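Local coordinates for protein glutathione S-transferase (Burkholderia xenovorans, PDB 2DSA) that binds glutathione and a biphenyl-pathway metabolite together, and probably works as a glutathione transferase that reductively dechlorinates polychlorinated biphenyl metabolites, at residues R138-A143 and P176-F181; S103-S108 and T131-V136; A143-G148 and G183-R188. All coordinates share one frame; numbering follows the deposited sequence.

Contact 1. Residues R138-A143 and P176-F181; sequences RQLEHA and PSLQAF
The backbone carbonyl oxygens of L140 and S177 are tied together by one water, which donates a hydrogen to each: its oxygen lies 2.7 Å from L140 O. S177 O also accepts the helical bond from F181 N, at 3.0 Å, so this oxygen is gripped twice. L140 is the first residue past helix 119-139 to leave helical backbone angles, and its carbonyl accepts from the water. The chains come close here, E141 CA being 5.4 Å from S177 CA, so a short side chain fits; S177 CB touches L140 O at 3.8 Å. Serine adds a hydroxyl, set between its own backbone N and carbonyl carbon (chi1 72°) and hydrogen-bonded to A137 O of helix 119-139.

In the all-helical C-terminal domain of the glutathione transferase fold, the contact seats the end of that helix against the first turns of helix 176-186. Its apolar half centres on L140, whose CD1 lies over one face of the F181 ring, 4.1 Å from the centroid, in a CH-pi contact. F181 has CG anti to the backbone N (chi1 168°), which turns a face of the ring to L140 CD1. The same methyl meets L178 CD2 at 3.8 Å. All three residues are buried, where leucine branches and an aromatic face are at home, and L158 of helix 153-163 touches both L140 and F181. Nearer the surface, E141 lays its aliphatic CG 4.2 Å from S177 CB.

Contact 2. Residues S103-S108 and T131-V136; sequences SELHKS and TRLGQV. With GSH (glutathione), chain E; GSH (glutathione), chain G; HPX ((2Z,4E)-2-hydroxy-6-oxo-6-phenylhexa-2,4-dienoic acid), chain F.
The charged part of the contact pairs E104 with R132. E104 OE2 forms a salt bridge to R132 NH1 at 3.5 Å, a long one, with carboxylate and guanidinium planes turned 79° apart, so the two groups do not meet as a flat two-pronged pair. The glutamate bends at chi2 (-60°), bringing its carboxylate round to the arginine, while R132 bends at chi2 and chi3 and lays its methylenes across E104: R132 CG is 3.7 Å from E104 CB. Arginine suits this place because its stem packs while its end carries charge. R132 NH2 also makes a weak hydrogen bond to A49 O of the second subunit.

The other carboxylate oxygen serves a ligand. N1 of a glutathione (chain G), otherwise bonded to E65, V52 and G66 of the second subunit, donates to E104 OE1 at 2.6 Å; this oxygen also forms a salt bridge with K107 NZ of the second subunit, and the two positive partners would probably stabilise the ionised carboxylate. Reciprocally, K107 NZ bridges to E104 of that subunit, so the glutathione sites are completed across the dimer interface, as is usual in this family.

The segments 103-108 and 131-136, of helices 89-109 and 119-139 in the all-helical C-terminal domain, run with their N-to-C directions 133° apart, their axes coming within 10.1 Å. Beneath the charges the packing is apolar: L105 CD2 meets L133 CD2 at 3.9 Å, and L105 CD1 faces V136 CG2 at 4.3 Å, the leucine being long enough to bridge the gap between helices.

On another side of helix 89-109, H106 meets both ligands of the active-site pocket. Its NE2 lies 3.4 Å from glutathione OE1 (chain E), HPX OA1 is at the ring edge, and ND1 is hydrogen-bonded to Y157.

Contact 3. Residues A143-G148 and G183-R188; sequences APYLLG and GRVGGR
R184 reaches from helix 176-186 to P144 O, joining that helix to the loop between helices 119-139 and 153-163 in the C-terminal helical domain of the glutathione transferase fold. R184 NH2 donates at 2.9 Å with a bent N-H...O angle of 132°, and R184 NE adds a weak bond to the same P144 oxygen. The carbonyl thus takes two donors of one guanidinium. The arginine leaves its helix with CG opposite the backbone N (chi1 -160°), then bends at chi2 and chi3, which curls the guanidinium back over the proline. There P144 CB lies over one guanidinium face, 3.5 Å from R184 NE; the rigid proline ring offers the flat cation a compact apolar surface.

Y145, first residue of a type I beta turn closed by G148, has CG anti to its carbonyl carbon (chi1 -53°), which places its ring beside this arm. The ring stands almost perpendicular to the guanidinium, too far from it for more than a weak cation-pi attraction, and its hydroxyl meets the arginine's aliphatic part, with Y145 OH 3.5 Å from R184 CG. Along the ring edge, V185 CG2 approaches Y145 CE2 at 4.1 Å. Tyrosine is apt because its ring packs while its hydroxyl reaches water. That water, 2.7 Å from Y145 OH, donates to R184 O and accepts from R188 NH1, its oxygen lying in the plane of the R188 guanidinium.

In the fold
All three contacts lie in the C-terminal helical domain. Contact 2 closes along the chain before the other two open, while contacts 1 and 3 share A143 and interleave their segments. Helix 119-139 serves contacts 2 and 1, helix 176-186 contacts 1 and 3. The centres of contacts 1 and 3 are about 9 Å apart, of 1 and 2 about 14 Å, of 2 and 3 about 17 Å. The three touch directly: L178 on V136, and L140 CD2 on the backbone of Y145 and L146. Contact 2 borders the ligands and the second subunit; contacts 1 and 3, touching no other subunit, join helix 176-186 to the end of helix 119-139 and the loop after it.

Contact 1. Residues R138-A143 and P176-F181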
loop_
_atom_site.group_PDB
_atom_site.type_symbol
_atom_site.label_atom_id
_atom_site.label_comp_id
_atom_site.label_asym_id
_atom_site.label_seq_id
_atom_site.Cartn_x
_atom_site.Cartn_y
_atom_site.Cartn_z
ATOM N N ARG A 138 6.337 -17.875 -7.703
ATOM C CA ARG A 138 5.804 -18.248 -9.014
ATOM C C ARG A 138 5.967 -17.119 -10.033
ATOM O O ARG A 138 6.283 -17.369 -11.206
ATOM C CB ARG A 138 4.356 -18.722 -8.903
ATOM C CG ARG A 138 4.236 -20.011 -8.080
ATOM C CD ARG A 138 2.858 -20.684 -8.167
ATOM N NE ARG A 138 1.790 -19.848 -7.608
ATOM C CZ ARG A 138 1.450 -19.795 -6.319
ATOM N NH1 ARG A 138 2.103 -20.532 -5.413
ATOM N NH2 ARG A 138 0.454 -18.996 -5.941
ATOM N N GLN A 139 5.785 -15.876 -9.572
ATOM C CA GLN A 139 5.937 -14.694 -10.425
ATOM C C GLN A 139 7.383 -14.580 -10.917
ATOM O O GLN A 139 7.626 -14.253 -12.070
ATOM C CB GLN A 139 5.509 -13.426 -9.664
ATOM C CG GLN A 139 5.652 -12.086 -10.438
ATOM C CD GLN A 139 4.598 -11.872 -11.535
ATOM O OE1 GLN A 139 4.817 -11.090 -12.463
ATOM N NE2 GLN A 139 3.458 -12.552 -11.429
ATOM N N LEU A 140 8.332 -14.894 -10.041
ATOM C CA LEU A 140 9.753 -14.758 -10.345
ATOM C C LEU A 140 10.400 -16.028 -10.924
ATOM O O LEU A 140 11.618 -16.067 -11.145
ATOM C CB LEU A 140 10.512 -14.227 -9.120
ATOM C CG LEU A 140 10.193 -12.779 -8.710
ATOM C CD1 LEU A 140 10.737 -12.476 -7.333
ATOM C CD2 LEU A 140 10.710 -11.748 -9.727
ATOM N N GLU A 141 9.568 -17.040 -11.195
ATOM C CA GLU A 141 10.023 -18.320 -11.746
ATOM C C GLU A 141 10.529 -18.267 -13.177
ATOM O O GLU A 141 11.542 -18.904 -13.495
ATOM C CB GLU A 141 8.919 -19.366 -11.671
ATOM C CG GLU A 141 9.202 -20.481 -10.690
ATOM C CD GLU A 141 8.049 -21.454 -10.591
ATOM O OE1 GLU A 141 7.768 -21.926 -9.460
ATOM O OE2 GLU A 141 7.411 -21.739 -11.640
ATOM N N HIS A 142 9.829 -17.536 -14.043
ATOM C CA HIS A 142 10.206 -17.510 -15.460
ATOM C C HIS A 142 10.648 -16.130 -15.951
ATOM O O HIS A 142 10.937 -15.955 -17.140
ATOM C CB HIS A 142 9.087 -18.091 -16.349
ATOM C CG HIS A 142 8.624 -19.454 -15.927
ATOM N ND1 HIS A 142 9.398 -20.587 -16.080
ATOM C CD2 HIS A 142 7.467 -19.863 -15.348
ATOM C CE1 HIS A 142 8.739 -21.633 -15.610
ATOM N NE2 HIS A 142 7.567 -21.222 -15.159
ATOM N N ALA A 143 10.712 -15.161 -15.038
ATOM C CA ALA A 143 11.202 -13.816 -15.360
ATOM C C ALA A 143 12.085 -13.293 -14.219
ATOM O O ALA A 143 11.825 -13.592 -13.050
ATOM C CB ALA A 143 10.031 -12.871 -15.648
ATOM N N PRO A 176 13.217 -21.395 -4.267
ATOM C CA PRO A 176 14.473 -21.145 -4.960
ATOM C C PRO A 176 14.468 -19.938 -5.907
ATOM O O PRO A 176 15.504 -19.304 -6.068
ATOM C CB PRO A 176 14.719 -22.452 -5.736
ATOM C CG PRO A 176 13.483 -23.250 -5.616
ATOM C CD PRO A 176 12.773 -22.795 -4.428
ATOM N N SER A 177 13.331 -19.619 -6.526
ATOM C CA SER A 177 13.246 -18.424 -7.398
ATOM C C SER A 177 13.408 -17.085 -6.632
ATOM O O SER A 177 13.865 -16.085 -7.204
ATOM C CB SER A 177 11.960 -18.436 -8.241
ATOM O OG SER A 177 10.829 -18.175 -7.430
ATOM N N LEU A 178 13.063 -17.087 -5.344
ATOM C CA LEU A 178 13.238 -15.922 -4.469
ATOM C C LEU A 178 14.693 -15.724 -4.039
ATOM O O LEU A 178 15.172 -14.588 -3.958
ATOM C CB LEU A 178 12.329 -15.997 -3.235
ATOM C CG LEU A 178 10.809 -16.011 -3.482
ATOM C CD1 LEU A 178 10.051 -16.047 -2.174
ATOM C CD2 LEU A 178 10.378 -14.801 -4.321
ATOM N N GLN A 179 15.380 -16.827 -3.740
ATOM C CA GLN A 179 16.823 -16.810 -3.469
ATOM C C GLN A 179 17.616 -16.402 -4.705
ATOM O O GLN A 179 18.594 -15.670 -4.609
ATOM C CB GLN A 179 17.288 -18.180 -2.981
ATOM C CG GLN A 179 16.727 -18.565 -1.636
ATOM C CD GLN A 179 16.938 -20.026 -1.319
ATOM O OE1 GLN A 179 16.839 -20.886 -2.197
ATOM N NE2 GLN A 179 17.209 -20.320 -0.049
ATOM N N ALA A 180 17.188 -16.889 -5.865
ATOM C CA ALA A 180 17.772 -16.493 -7.142
ATOM C C ALA A 180 17.598 -14.991 -7.364
ATOM O O ALA A 180 18.522 -14.314 -7.816
ATOM C CB ALA A 180 17.142 -17.275 -8.277
ATOM N N PHE A 181 16.414 -14.485 -7.026
ATOM C CA PHE A 181 16.104 -13.056 -7.119
ATOM C C PHE A 181 16.985 -12.232 -6.178
ATOM O O PHE A 181 17.490 -11.184 -6.570
ATOM C CB PHE A 181 14.608 -12.826 -6.847
ATOM C CG PHE A 181 14.230 -11.383 -6.635
ATOM C CD1 PHE A 181 13.892 -10.572 -7.715
ATOM C CD2 PHE A 181 14.182 -10.844 -5.347
ATOM C CE1 PHE A 181 13.527 -9.242 -7.513
ATOM C CE2 PHE A 181 13.824 -9.521 -5.138
ATOM C CZ PHE A 181 13.494 -8.723 -6.218
HETATM O O HOH W 1 13.955 -15.653 -9.911
#

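Contact 2. Residues S103-S108 and T131-V136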
loop_
_atom_site.group_PDB
_atom_site.type_symbol
_atom_site.label_atom_id
_atom_site.label_comp_id
_atom_site.label_asym_id
_atom_site.label_seq_id
_atom_site.Cartn_x
_atom_site.Cartn_y
_atom_site.Cartn_z
ATOM N N SER A 103 1.302 -4.170 1.805
ATOM C CA SER A 103 0.141 -4.619 2.586
ATOM C C SER A 103 0.136 -6.133 2.827
ATOM O O SER A 103 -0.375 -6.596 3.852
ATOM C CB SER A 103 -1.160 -4.209 1.906
ATOM O OG SER A 103 -1.311 -4.890 0.659
ATOM N N GLU A 104 0.704 -6.886 1.888
ATOM C CA GLU A 104 0.635 -8.341 1.900
ATOM C C GLU A 104 1.918 -8.999 2.395
ATOM O O GLU A 104 1.896 -10.164 2.790
ATOM C CB GLU A 104 0.272 -8.885 0.505
ATOM C CG GLU A 104 -1.080 -8.352 -0.086
ATOM C CD GLU A 104 -2.297 -8.686 0.780
ATOM O OE1 GLU A 104 -3.267 -7.896 0.803
ATOM O OE2 GLU A 104 -2.278 -9.743 1.452
ATOM N N LEU A 105 3.036 -8.279 2.353
ATOM C CA LEU A 105 4.306 -8.859 2.775
ATOM C C LEU A 105 4.869 -8.123 3.986
ATOM O O LEU A 105 4.942 -8.679 5.084
ATOM C CB LEU A 105 5.313 -8.898 1.619
ATOM C CG LEU A 105 5.071 -9.825 0.428
ATOM C CD1 LEU A 105 6.220 -9.703 -0.573
ATOM C CD2 LEU A 105 4.895 -11.302 0.865
ATOM N N HIS A 106 5.225 -6.856 3.779
ATOM C CA HIS A 106 5.823 -5.990 4.805
ATOM C C HIS A 106 5.001 -5.999 6.093
ATOM O O HIS A 106 5.540 -6.242 7.163
ATOM C CB HIS A 106 5.973 -4.565 4.230
ATOM C CG HIS A 106 6.501 -3.538 5.192
ATOM N ND1 HIS A 106 7.009 -2.326 4.764
ATOM C CD2 HIS A 106 6.584 -3.519 6.547
ATOM C CE1 HIS A 106 7.386 -1.614 5.809
ATOM N NE2 HIS A 106 7.146 -2.317 6.903
ATOM N N LYS A 107 3.704 -5.740 5.984
ATOM C CA LYS A 107 2.841 -5.628 7.158
ATOM C C LYS A 107 2.654 -6.935 7.939
ATOM O O LYS A 107 2.248 -6.901 9.112
ATOM C CB LYS A 107 1.485 -5.023 6.782
ATOM C CG LYS A 107 1.537 -3.512 6.631
ATOM C CD LYS A 107 1.740 -2.831 7.975
ATOM C CE LYS A 107 2.657 -1.628 7.857
ATOM N NZ LYS A 107 2.712 -0.887 9.150
ATOM N N SER A 108 2.943 -8.064 7.283
ATOM C CA SER A 108 2.905 -9.379 7.909
ATOM C C SER A 108 4.224 -9.720 8.597
ATOM O O SER A 108 4.237 -10.478 9.559
ATOM C CB SER A 108 2.505 -10.457 6.899
ATOM O OG SER A 108 1.113 -10.381 6.613
ATOM N N THR A 131 1.939 -18.380 2.055
ATOM C CA THR A 131 1.080 -18.361 0.865
ATOM C C THR A 131 1.507 -17.245 -0.086
ATOM O O THR A 131 1.689 -17.459 -1.284
ATOM C CB THR A 131 -0.399 -18.142 1.235
ATOM O OG1 THR A 131 -0.805 -19.119 2.194
ATOM C CG2 THR A 131 -1.289 -18.239 0.004
ATOM N N ARG A 132 1.669 -16.056 0.485
ATOM C CA ARG A 132 1.947 -14.846 -0.260
ATOM C C ARG A 132 3.321 -14.935 -0.939
ATOM O O ARG A 132 3.435 -14.646 -2.133
ATOM C CB ARG A 132 1.795 -13.643 0.680
ATOM C CG ARG A 132 0.822 -12.563 0.191
ATOM C CD ARG A 132 -0.618 -12.643 0.704
ATOM N NE ARG A 132 -1.438 -13.475 -0.163
ATOM C CZ ARG A 132 -2.760 -13.633 -0.075
ATOM N NH1 ARG A 132 -3.492 -12.963 0.807
ATOM N NH2 ARG A 132 -3.355 -14.463 -0.908
ATOM N N LEU A 133 4.345 -15.387 -0.202
ATOM C CA LEU A 133 5.676 -15.686 -0.785
ATOM C C LEU A 133 5.667 -16.759 -1.885
ATOM O O LEU A 133 6.507 -16.742 -2.784
ATOM C CB LEU A 133 6.684 -16.096 0.290
ATOM C CG LEU A 133 7.108 -15.123 1.392
ATOM C CD1 LEU A 133 7.967 -15.872 2.406
ATOM C CD2 LEU A 133 7.835 -13.866 0.854
ATOM N N GLY A 134 4.726 -17.701 -1.799
ATOM C CA GLY A 134 4.498 -18.655 -2.882
ATOM C C GLY A 134 4.076 -17.945 -4.159
ATOM O O GLY A 134 4.600 -18.225 -5.238
ATOM N N GLN A 135 3.135 -17.010 -4.036
ATOM C CA GLN A 135 2.678 -16.253 -5.198
ATOM C C GLN A 135 3.826 -15.481 -5.878
ATOM O O GLN A 135 3.908 -15.433 -7.110
ATOM C CB GLN A 135 1.530 -15.316 -4.821
ATOM C CG GLN A 135 0.940 -14.537 -6.006
ATOM C CD GLN A 135 -0.080 -13.502 -5.582
ATOM O OE1 GLN A 135 -0.446 -13.401 -4.396
ATOM N NE2 GLN A 135 -0.540 -12.709 -6.543
ATOM N N VAL A 136 4.718 -14.903 -5.076
ATOM C CA VAL A 136 5.848 -14.132 -5.615
ATOM C C VAL A 136 6.907 -15.031 -6.235
ATOM O O VAL A 136 7.512 -14.677 -7.249
ATOM C CB VAL A 136 6.497 -13.220 -4.544
ATOM C CG1 VAL A 136 7.503 -12.290 -5.178
ATOM C CG2 VAL A 136 5.432 -12.426 -3.821
HETATM N N1 GSH E . 2.997 2.305 6.068
HETATM C CA1 GSH E . 4.424 2.571 6.289
HETATM C C1 GSH E . 5.179 2.569 4.988
HETATM O O11 GSH E . 4.878 1.748 4.088
HETATM O O12 GSH E . 6.132 3.369 4.797
HETATM C CB1 GSH E . 5.094 1.547 7.200
HETATM C CG1 GSH E . 6.522 1.991 7.554
HETATM C CD1 GSH E . 7.058 1.141 8.673
HETATM O OE1 GSH E . 6.242 0.118 9.142
HETATM N N2 GSH E . 8.278 1.403 9.149
HETATM C CA2 GSH E . 8.905 0.698 10.257
HETATM C C2 GSH E . 9.102 1.587 11.443
HETATM O O2 GSH E . 9.651 2.857 11.290
HETATM C CB2 GSH E . 10.270 0.130 9.869
HETATM S SG2 GSH E . 10.090 -1.094 8.557
HETATM N N3 GSH E . 8.743 1.118 12.621
HETATM C CA3 GSH E . 7.509 1.554 13.258
HETATM C C3 GSH E . 7.886 2.294 14.497
HETATM O O31 GSH E . 9.102 2.539 14.673
HETATM O O32 GSH E . 7.025 2.662 15.329
HETATM N N1 GSH G . -3.917 -5.823 -0.684
HETATM C CA1 GSH G . -5.222 -6.038 -1.271
HETATM C C1 GSH G . -5.713 -4.739 -1.822
HETATM O O11 GSH G . -6.392 -4.749 -2.858
HETATM O O12 GSH G . -5.465 -3.647 -1.240
HETATM C CB1 GSH G . -6.201 -6.514 -0.206
HETATM C CG1 GSH G . -7.559 -6.886 -0.793
HETATM C CD1 GSH G . -8.478 -7.396 0.294
HETATM O OE1 GSH G . -8.057 -7.390 1.633
HETATM N N2 GSH G . -9.693 -7.818 -0.072
HETATM C CA2 GSH G . -10.614 -8.480 0.842
HETATM C C2 GSH G . -10.941 -9.862 0.340
HETATM O O2 GSH G . -11.198 -10.102 -1.024
HETATM C CB2 GSH G . -11.923 -7.702 0.969
HETATM S SG2 GSH G . -11.820 -6.064 1.748
HETATM N N3 GSH G . -10.980 -10.846 1.231
HETATM C CA3 GSH G . -9.768 -11.511 1.674
HETATM C C3 GSH G . -9.548 -12.851 1.034
HETATM O O31 GSH G . -8.394 -13.188 0.667
HETATM O O32 GSH G . -10.519 -13.631 0.883
HETATM C CB3 HPX F . 17.291 -4.976 10.636
HETATM C CB4 HPX F . 17.038 -6.283 10.224
HETATM C CB5 HPX F . 15.723 -6.712 10.031
HETATM C CB6 HPX F . 14.670 -5.826 10.245
HETATM C CB1 HPX F . 14.922 -4.523 10.653
HETATM C CB2 HPX F . 16.233 -4.099 10.850
HETATM C CA6 HPX F . 13.791 -3.571 10.897
HETATM O OA4 HPX F . 13.972 -2.609 11.629
HETATM C CA5 HPX F . 12.466 -3.769 10.283
HETATM C CA4 HPX F . 11.403 -3.530 11.039
HETATM C CA3 HPX F . 10.035 -3.679 10.519
HETATM C CA2 HPX F . 8.985 -3.147 11.159
HETATM O OA3 HPX F . 9.086 -2.473 12.299
HETATM C CA1 HPX F . 7.671 -3.311 10.588
HETATM O OA2 HPX F . 6.726 -2.637 11.053
HETATM O OA1 HPX F . 7.541 -4.113 9.645
#

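Contact 3. Residues A143-G148 and G183-R188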
loop_
_atom_site.group_PDB
_atom_site.type_symbol
_atom_site.label_atom_id
_atom_site.label_comp_id
_atom_site.label_asym_id
_atom_site.label_seq_id
_atom_site.Cartn_x
_atom_site.Cartn_y
_atom_site.Cartn_z
ATOM N N ALA A 143 10.712 -15.161 -15.038
ATOM C CA ALA A 143 11.202 -13.816 -15.360
ATOM C C ALA A 143 12.085 -13.293 -14.219
ATOM O O ALA A 143 11.825 -13.592 -13.050
ATOM C CB ALA A 143 10.031 -12.871 -15.648
ATOM N N PRO A 144 13.146 -12.532 -14.548
ATOM C CA PRO A 144 14.081 -12.122 -13.494
ATOM C C PRO A 144 13.521 -11.093 -12.492
ATOM O O PRO A 144 13.926 -11.091 -11.332
ATOM C CB PRO A 144 15.260 -11.551 -14.276
ATOM C CG PRO A 144 14.686 -11.118 -15.580
ATOM C CD PRO A 144 13.551 -12.037 -15.878
ATOM N N TYR A 145 12.596 -10.241 -12.937
ATOM C CA TYR A 145 12.029 -9.192 -12.094
ATOM C C TYR A 145 10.507 -9.206 -12.142
ATOM O O TYR A 145 9.921 -9.891 -12.983
ATOM C CB TYR A 145 12.591 -7.820 -12.500
ATOM C CG TYR A 145 14.092 -7.817 -12.535
ATOM C CD1 TYR A 145 14.777 -7.798 -13.747
ATOM C CD2 TYR A 145 14.834 -7.889 -11.358
ATOM C CE1 TYR A 145 16.161 -7.817 -13.784
ATOM C CE2 TYR A 145 16.200 -7.915 -11.390
ATOM C CZ TYR A 145 16.856 -7.883 -12.604
ATOM O OH TYR A 145 18.224 -7.907 -12.624
ATOM N N LEU A 146 9.889 -8.474 -11.212
ATOM C CA LEU A 146 8.431 -8.448 -11.021
ATOM C C LEU A 146 7.647 -7.996 -12.266
ATOM O O LEU A 146 6.567 -8.533 -12.569
ATOM C CB LEU A 146 8.089 -7.567 -9.814
ATOM C CG LEU A 146 7.711 -8.136 -8.428
ATOM C CD1 LEU A 146 7.953 -9.632 -8.246
ATOM C CD2 LEU A 146 8.292 -7.303 -7.266
ATOM N N LEU A 147 8.207 -7.022 -12.988
ATOM C CA LEU A 147 7.585 -6.490 -14.202
ATOM C C LEU A 147 8.163 -7.087 -15.494
ATOM O O LEU A 147 7.784 -6.676 -16.593
ATOM C CB LEU A 147 7.642 -4.951 -14.217
ATOM C CG LEU A 147 6.966 -4.244 -13.014
ATOM C CD1 LEU A 147 6.992 -2.727 -13.172
ATOM C CD2 LEU A 147 5.547 -4.719 -12.768
ATOM N N GLY A 148 9.071 -8.055 -15.361
ATOM C CA GLY A 148 9.649 -8.737 -16.526
ATOM C C GLY A 148 11.161 -8.711 -16.553
ATOM O O GLY A 148 11.806 -9.173 -15.611
ATOM N N GLY A 183 20.007 -12.880 -5.134
ATOM C CA GLY A 183 21.358 -12.824 -5.679
ATOM C C GLY A 183 21.472 -11.931 -6.900
ATOM O O GLY A 183 22.508 -11.315 -7.135
ATOM N N ARG A 184 20.394 -11.874 -7.673
ATOM C CA ARG A 184 20.286 -11.039 -8.858
ATOM C C ARG A 184 20.300 -9.550 -8.491
ATOM O O ARG A 184 20.992 -8.756 -9.129
ATOM C CB ARG A 184 18.988 -11.395 -9.588
ATOM C CG ARG A 184 18.940 -10.999 -11.040
ATOM C CD ARG A 184 18.101 -11.977 -11.856
ATOM N NE ARG A 184 16.826 -12.255 -11.209
ATOM C CZ ARG A 184 16.353 -13.467 -10.927
ATOM N NH1 ARG A 184 17.022 -14.575 -11.250
ATOM N NH2 ARG A 184 15.181 -13.560 -10.333
ATOM N N VAL A 185 19.538 -9.187 -7.460
ATOM C CA VAL A 185 19.412 -7.805 -7.011
ATOM C C VAL A 185 20.533 -7.398 -6.053
ATOM O O VAL A 185 21.098 -6.310 -6.184
ATOM C CB VAL A 185 18.026 -7.544 -6.361
ATOM C CG1 VAL A 185 17.927 -6.112 -5.847
ATOM C CG2 VAL A 185 16.915 -7.807 -7.351
ATOM N N GLY A 186 20.837 -8.275 -5.093
ATOM C CA GLY A 186 21.836 -8.022 -4.062
ATOM C C GLY A 186 23.228 -7.805 -4.605
ATOM O O GLY A 186 24.084 -7.240 -3.914
ATOM N N GLY A 187 23.443 -8.250 -5.845
ATOM C CA GLY A 187 24.730 -8.152 -6.525
ATOM C C GLY A 187 24.974 -6.836 -7.255
ATOM O O GLY A 187 26.064 -6.622 -7.796
ATOM N N ARG A 188 23.962 -5.962 -7.275
ATOM C CA ARG A 188 24.069 -4.616 -7.844
ATOM C C ARG A 188 24.900 -3.685 -6.961
ATOM O O ARG A 188 24.819 -3.750 -5.727
ATOM C CB ARG A 188 22.673 -4.024 -8.041
ATOM C CG ARG A 188 21.815 -4.814 -8.991
ATOM C CD ARG A 188 20.433 -4.257 -9.074
ATOM N NE ARG A 188 20.408 -2.998 -9.806
ATOM C CZ ARG A 188 20.353 -2.903 -11.130
ATOM N NH1 ARG A 188 20.322 -3.992 -11.880
ATOM N NH2 ARG A 188 20.330 -1.716 -11.707
HETATM O O HOH W 2 19.915 -6.975 -10.787
#